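Local atomic coordinates of salicylaldehyde dehydrogenase NahF (Pseudomonas putida, PDB entry 4JZ6), a protein that probably oxidises salicylaldehyde to salicylate with NAD+ as the electron acceptor, a step in naphthalene degradation, as a member of the aldehyde dehydrogenase family. Residues L85-V88 with A89-E93; T96-F99 with I100-A104; H198-I201 with T202-V205. All blocks are in the same frame, centred on the assembly; numbering follows the deposited sequence.

How the contacts relate
All three contacts are short runs of alpha-helix, held by bonds from one turn to the next, and the three helices meet in one apolar cluster. Contact 3, on helix 195-208 of a beta-alpha-beta unit, is the buried one; contacts 1 and 2, on the consecutive helices 78-94 and 96-107, are half buried and keep charged residues on their outer faces. Met92 of contact 1 brings CE to 3.6 Å from CZ of Phe99 in contact 2 and also reaches Ile201 of contact 3, while Phe99 packs on Leu200. The chemistry follows the setting: apolar pairing at 85-93, a lysine-glutamate salt bridge at 96-104, and a threonine hydroxyl turned back onto the backbone at 198-205.

Contact 1: residues L85-V88 with A89-E93; sequences LLKV and ADVME
Val88 and Met92, one turn apart on the alpha-helix 78-94, carry the apolar side of this contact. Their side chains lie next to each other and point the same way, with Val88 CG1 4.0 Å from Met92 CG. Val88 keeps CG1 anti to its backbone N (chi1 180°), which swings that methyl toward the C-terminal direction of the helix, where the methionine begins; Met92 then bends at chi3 (71°) and carries its methyl away from the valine. A second, looser apolar approach lies on another face, where the extended chain of Lys87 passes Val91, CG to CG2 at 4.2 Å.

The backbone supplies the regular i to i+4 hydrogen bonds. Val91 N reaches Lys87 O at 2.8 Å and Met92 N reaches Val88 O at 2.8 Å, both nearly in line with the carbonyl; Ala89 N to Leu85 O is longer at 3.2 Å, and Asp90 N donates to Leu86 O at 3.1 Å.

The acids Asp90 and Glu93 turn to helix 111-130, where both carboxylates form salt bridges to Arg126, so that one guanidinium is shared by two acids and ties the two helices together.

That same helix is also met by Leu86, by Val88 through Phe125, and by Ala89. Helix 195-208 takes up the adjoining side, where Met92 rests on Ile201 and Cys204, and Lys87 and Val88 both touch Ala208. This part of the helix thus packs against both of these helices, and Met92 reaches on to Phe99 of helix 96-107.

Contact 2: residues T96-F99 with I100-A104; sequences TPKF and IEVMA
From Thr96 to Ala104 the backbone runs as regular alpha-helix, Ile100 N bonding to Thr96 O at 3.1 Å and Val102 N to Lys98 O at 2.8 Å. This is the first part of helix 96-107, and its surface motif is an i to i+3 salt bridge between Lys98 and Glu101. The Thr96 hydroxyl bonds back to the carbonyl of Glu93, linking the start of this helix to the end of helix 78-94.

Lys98 does two jobs. Bends at chi2 (61°) and chi3 (64°) curl the chain as it leaves the helix, bringing CD to 3.7 Å from Val102 CG2 and the amino group round to the glutamate. On the opposite flank, Thr96 CG2 and Ile100 CG1 make a looser approach at 4.2 Å; Thr96 also packs on Val118 and Ile100 on Ala114, both of helix 111-130. Phe99 turns its ring inward between Val118 of that helix and Leu200 of helix 195-208, and Met103 reaches Asn117 and Thr168.

The exposed ion pair uses one carboxylate oxygen: Lys98 NZ meets Glu101 OE1 at 2.9 Å from the syn side, 34° out of the carboxylate plane.

Contact 3: residues H198-I201 with T202-V205; sequences HALI and TQCV
Thr202 grips the carbonyl of His198 twice, the tightest feature of this part of the helix. Its OG1 donates to His198 O at 2.7 Å and its N reaches the same oxygen at 3.2 Å, the amide coming from above the carbonyl plane while the hydroxyl is tilted only 18° from it. The hydroxyl can do this because chi1 of -57° sets OG1 beside the backbone N. With a valine in this position, the His198 carbonyl would probably lose its shorter bond and keep only the longer one from the amide above its plane.

The His198 ring is held apart from this, ND1 bonding to Ser191 N and the ring standing edge-to-face with Phe188.

The partly exposed side is looser. The side chains of Leu200 and Gln203 meet only where Leu200 CD1 lies 3.5 Å from Gln203 OE1, and NE2 of Gln203 bonds to Glu207 a turn further on.

Helix 195-208 is the crossover between parallel strands 186-189 and 215-218. His198, Ala199 and Thr202 pack on Tyr217 of the latter strand, Ile201 and Cys204 face Met92 of helix 78-94, and Leu200 lies on Lys98 and Phe99 of helix 96-107, sandwiching these residues between sheet and helices.

Contact 1: residues L85-V88 with A89-E93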
loop_
_atom_site.group_PDB
_atom_site.type_symbol
_atom_site.label_atom_id
_atom_site.label_comp_id
_atom_site.label_asym_id
_atom_site.label_seq_id
_atom_site.Cartn_x
_atom_site.Cartn_y
_atom_site.Cartn_z
ATOM N N LEU A 85 19.300 7.350 17.085
ATOM C CA LEU A 85 18.818 8.225 16.024
ATOM C C LEU A 85 19.092 9.692 16.338
ATOM O O LEU A 85 19.496 10.458 15.465
ATOM C CB LEU A 85 17.324 8.009 15.775
ATOM C CG LEU A 85 16.919 6.997 14.705
ATOM C CD1 LEU A 85 18.132 6.268 14.148
ATOM C CD2 LEU A 85 15.901 6.027 15.271
ATOM N N LEU A 86 18.861 10.073 17.587
ATOM C CA LEU A 86 19.163 11.419 18.045
ATOM C C LEU A 86 20.627 11.751 17.746
ATOM O O LEU A 86 20.946 12.844 17.271
ATOM C CB LEU A 86 18.888 11.522 19.546
ATOM C CG LEU A 86 17.779 12.457 20.043
ATOM C CD1 LEU A 86 16.835 12.871 18.925
ATOM C CD2 LEU A 86 17.021 11.809 21.190
ATOM N N LYS A 87 21.504 10.786 18.005
ATOM C CA LYS A 87 22.924 10.952 17.745
ATOM C C LYS A 87 23.234 11.164 16.261
ATOM O O LYS A 87 24.096 11.986 15.921
ATOM C CB LYS A 87 23.732 9.774 18.298
ATOM C CG LYS A 87 25.238 10.033 18.299
ATOM C CD LYS A 87 25.999 9.028 19.142
ATOM C CE LYS A 87 27.469 9.416 19.255
ATOM N NZ LYS A 87 28.252 8.406 20.029
ATOM N N VAL A 88 22.545 10.426 15.389
ATOM C CA VAL A 88 22.717 10.605 13.945
ATOM C C VAL A 88 22.512 12.067 13.583
ATOM O O VAL A 88 23.336 12.663 12.888
ATOM C CB VAL A 88 21.724 9.767 13.117
ATOM C CG1 VAL A 88 21.950 10.011 11.635
ATOM C CG2 VAL A 88 21.869 8.300 13.427
ATOM N N ALA A 89 21.418 12.640 14.077
ATOM C CA ALA A 89 21.109 14.045 13.833
ATOM C C ALA A 89 22.240 14.947 14.300
ATOM O O ALA A 89 22.669 15.834 13.564
ATOM C CB ALA A 89 19.807 14.437 14.502
ATOM N N ASP A 90 22.728 14.719 15.517
ATOM C CA ASP A 90 23.845 15.502 16.041
ATOM C C ASP A 90 25.059 15.399 15.125
ATOM O O ASP A 90 25.715 16.402 14.823
ATOM C CB ASP A 90 24.236 15.019 17.440
ATOM C CG ASP A 90 23.195 15.350 18.490
ATOM O OD1 ASP A 90 22.390 16.279 18.264
ATOM O OD2 ASP A 90 23.198 14.687 19.551
ATOM N N VAL A 91 25.341 14.174 14.682
ATOM C CA VAL A 91 26.503 13.901 13.839
ATOM C C VAL A 91 26.376 14.542 12.457
ATOM O O VAL A 91 27.351 15.074 11.921
ATOM C CB VAL A 91 26.764 12.384 13.711
ATOM C CG1 VAL A 91 27.855 12.100 12.689
ATOM C CG2 VAL A 91 27.142 11.810 15.055
ATOM N N MET A 92 25.177 14.501 11.885
ATOM C CA MET A 92 24.951 15.147 10.598
ATOM C C MET A 92 25.162 16.662 10.686
ATOM O O MET A 92 25.748 17.271 9.790
ATOM C CB MET A 92 23.552 14.847 10.069
ATOM C CG MET A 92 23.266 13.379 9.845
ATOM S SD MET A 92 21.850 13.170 8.749
ATOM C CE MET A 92 22.574 13.693 7.194
ATOM N N GLU A 93 24.683 17.272 11.766
ATOM C CA GLU A 93 24.835 18.713 11.932
ATOM C C GLU A 93 26.303 19.078 12.140
ATOM O O GLU A 93 26.745 20.162 11.759
ATOM C CB GLU A 93 23.962 19.226 13.082
ATOM C CG GLU A 93 22.468 19.110 12.795
ATOM C CD GLU A 93 21.595 19.517 13.971
ATOM O OE1 GLU A 93 22.109 19.577 15.108
ATOM O OE2 GLU A 93 20.390 19.773 13.759
#

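Contact 2: residues T96-F99 with I100-A104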
loop_
_atom_site.group_PDB
_atom_site.type_symbol
_atom_site.label_atom_id
_atom_site.label_comp_id
_atom_site.label_asym_id
_atom_site.label_seq_id
_atom_site.Cartn_x
_atom_site.Cartn_y
_atom_site.Cartn_z
ATOM N N THR A 96 28.021 19.677 8.731
ATOM C CA THR A 96 27.314 20.608 7.844
ATOM C C THR A 96 28.161 21.234 6.712
ATOM O O THR A 96 27.746 21.208 5.552
ATOM C CB THR A 96 26.544 21.710 8.638
ATOM O OG1 THR A 96 25.551 21.105 9.481
ATOM C CG2 THR A 96 25.856 22.679 7.686
ATOM N N PRO A 97 29.346 21.784 7.032
ATOM C CA PRO A 97 30.154 22.374 5.958
ATOM C C PRO A 97 30.531 21.389 4.850
ATOM O O PRO A 97 30.605 21.797 3.691
ATOM C CB PRO A 97 31.417 22.827 6.688
ATOM C CG PRO A 97 30.986 23.043 8.080
ATOM C CD PRO A 97 29.987 21.963 8.346
ATOM N N LYS A 98 30.769 20.128 5.200
ATOM C CA LYS A 98 31.126 19.115 4.204
ATOM C C LYS A 98 29.946 18.810 3.278
ATOM O O LYS A 98 30.114 18.669 2.064
ATOM C CB LYS A 98 31.644 17.837 4.878
ATOM C CG LYS A 98 32.054 16.718 3.921
ATOM C CD LYS A 98 33.180 17.144 2.989
ATOM C CE LYS A 98 34.466 17.456 3.753
ATOM N NZ LYS A 98 35.387 18.353 2.981
ATOM N N PHE A 99 28.755 18.717 3.856
ATOM C CA PHE A 99 27.553 18.493 3.066
ATOM C C PHE A 99 27.356 19.613 2.058
ATOM O O PHE A 99 27.083 19.354 0.881
ATOM C CB PHE A 99 26.323 18.369 3.960
ATOM C CG PHE A 99 26.107 16.990 4.498
ATOM C CD1 PHE A 99 25.641 15.979 3.674
ATOM C CD2 PHE A 99 26.368 16.700 5.825
ATOM C CE1 PHE A 99 25.444 14.701 4.166
ATOM C CE2 PHE A 99 26.174 15.423 6.326
ATOM C CZ PHE A 99 25.710 14.422 5.496
ATOM N N ILE A 100 27.499 20.851 2.527
ATOM C CA ILE A 100 27.367 22.018 1.664
ATOM C C ILE A 100 28.336 21.892 0.496
ATOM O O ILE A 100 27.951 22.052 -0.667
ATOM C CB ILE A 100 27.665 23.319 2.430
ATOM C CG1 ILE A 100 26.726 23.464 3.631
ATOM C CG2 ILE A 100 27.565 24.527 1.503
ATOM C CD1 ILE A 100 25.553 24.376 3.407
ATOM N N GLU A 101 29.586 21.574 0.821
ATOM C CA GLU A 101 30.657 21.492 -0.164
ATOM C C GLU A 101 30.433 20.371 -1.174
ATOM O O GLU A 101 30.594 20.568 -2.382
ATOM C CB GLU A 101 31.998 21.297 0.542
ATOM C CG GLU A 101 33.196 21.279 -0.389
ATOM C CD GLU A 101 34.428 20.717 0.277
ATOM O OE1 GLU A 101 34.438 20.619 1.524
ATOM O OE2 GLU A 101 35.385 20.360 -0.443
ATOM N N VAL A 102 30.060 19.197 -0.677
ATOM C CA VAL A 102 29.908 18.036 -1.536
ATOM C C VAL A 102 28.685 18.162 -2.437
ATOM O O VAL A 102 28.756 17.881 -3.636
ATOM C CB VAL A 102 29.838 16.737 -0.712
ATOM C CG1 VAL A 102 29.385 15.573 -1.576
ATOM C CG2 VAL A 102 31.197 16.446 -0.084
ATOM N N MET A 103 27.572 18.599 -1.856
ATOM C CA MET A 103 26.338 18.789 -2.613
ATOM C C MET A 103 26.506 19.850 -3.701
ATOM O O MET A 103 25.909 19.748 -4.778
ATOM C CB MET A 103 25.175 19.141 -1.680
ATOM C CG MET A 103 24.556 17.934 -0.998
ATOM S SD MET A 103 23.052 18.319 -0.068
ATOM C CE MET A 103 22.096 19.235 -1.280
ATOM N N ALA A 104 27.329 20.859 -3.426
ATOM C CA ALA A 104 27.616 21.877 -4.424
ATOM C C ALA A 104 28.377 21.265 -5.598
ATOM O O ALA A 104 28.130 21.603 -6.756
ATOM C CB ALA A 104 28.399 23.026 -3.814
#

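Contact 3: residues H198-I201 with T202-V205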
loop_
_atom_site.group_PDB
_atom_site.type_symbol
_atom_site.label_atom_id
_atom_site.label_comp_id
_atom_site.label_asym_id
_atom_site.label_seq_id
_atom_site.Cartn_x
_atom_site.Cartn_y
_atom_site.Cartn_z
ATOM N N HIS A 198 25.720 10.564 -0.475
ATOM C CA HIS A 198 25.059 9.393 0.084
ATOM C C HIS A 198 26.015 8.527 0.908
ATOM O O HIS A 198 25.617 7.899 1.889
ATOM C CB HIS A 198 24.398 8.586 -1.031
ATOM C CG HIS A 198 23.178 9.239 -1.589
ATOM N ND1 HIS A 198 22.587 8.838 -2.766
ATOM C CD2 HIS A 198 22.425 10.265 -1.120
ATOM C CE1 HIS A 198 21.526 9.589 -3.002
ATOM N NE2 HIS A 198 21.405 10.461 -2.018
ATOM N N ALA A 199 27.281 8.494 0.511
ATOM C CA ALA A 199 28.273 7.813 1.323
ATOM C C ALA A 199 28.430 8.583 2.633
ATOM O O ALA A 199 28.518 7.987 3.709
ATOM C CB ALA A 199 29.588 7.721 0.591
ATOM N N LEU A 200 28.441 9.912 2.533
ATOM C CA LEU A 200 28.593 10.766 3.704
ATOM C C LEU A 200 27.469 10.572 4.718
ATOM O O LEU A 200 27.724 10.413 5.915
ATOM C CB LEU A 200 28.689 12.240 3.307
ATOM C CG LEU A 200 28.962 13.171 4.495
ATOM C CD1 LEU A 200 30.214 12.728 5.236
ATOM C CD2 LEU A 200 29.076 14.620 4.057
ATOM N N ILE A 201 26.226 10.589 4.246
ATOM C CA ILE A 201 25.097 10.413 5.147
ATOM C C ILE A 201 25.207 9.049 5.815
ATOM O O ILE A 201 24.940 8.908 7.006
ATOM C CB ILE A 201 23.718 10.618 4.439
ATOM C CG1 ILE A 201 22.581 10.624 5.459
ATOM C CG2 ILE A 201 23.459 9.555 3.393
ATOM C CD1 ILE A 201 21.248 11.013 4.882
ATOM N N THR A 202 25.647 8.057 5.048
ATOM C CA THR A 202 25.888 6.731 5.590
ATOM C C THR A 202 26.929 6.807 6.700
ATOM O O THR A 202 26.730 6.263 7.787
ATOM C CB THR A 202 26.388 5.756 4.509
ATOM O OG1 THR A 202 25.441 5.704 3.436
ATOM C CG2 THR A 202 26.580 4.356 5.092
ATOM N N GLN A 203 28.033 7.493 6.420
ATOM C CA GLN A 203 29.105 7.638 7.394
ATOM C C GLN A 203 28.582 8.233 8.700
ATOM O O GLN A 203 28.958 7.797 9.789
ATOM C CB GLN A 203 30.237 8.499 6.834
ATOM C CG GLN A 203 31.430 8.595 7.766
ATOM C CD GLN A 203 32.435 9.630 7.317
ATOM O OE1 GLN A 203 32.394 10.099 6.179
ATOM N NE2 GLN A 203 33.340 10.001 8.213
ATOM N N CYS A 204 27.704 9.221 8.584
ATOM C CA CYS A 204 27.106 9.830 9.758
ATOM C C CYS A 204 26.397 8.787 10.611
ATOM O O CYS A 204 26.588 8.728 11.827
ATOM C CB CYS A 204 26.136 10.927 9.346
ATOM S SG CYS A 204 26.969 12.417 8.802
ATOM N N VAL A 205 25.593 7.953 9.961
ATOM C CA VAL A 205 24.898 6.879 10.654
ATOM C C VAL A 205 25.889 5.927 11.327
ATOM O O VAL A 205 25.659 5.477 12.456
ATOM C CB VAL A 205 23.962 6.122 9.699
ATOM C CG1 VAL A 205 23.264 4.986 10.414
ATOM C CG2 VAL A 205 22.945 7.082 9.128
#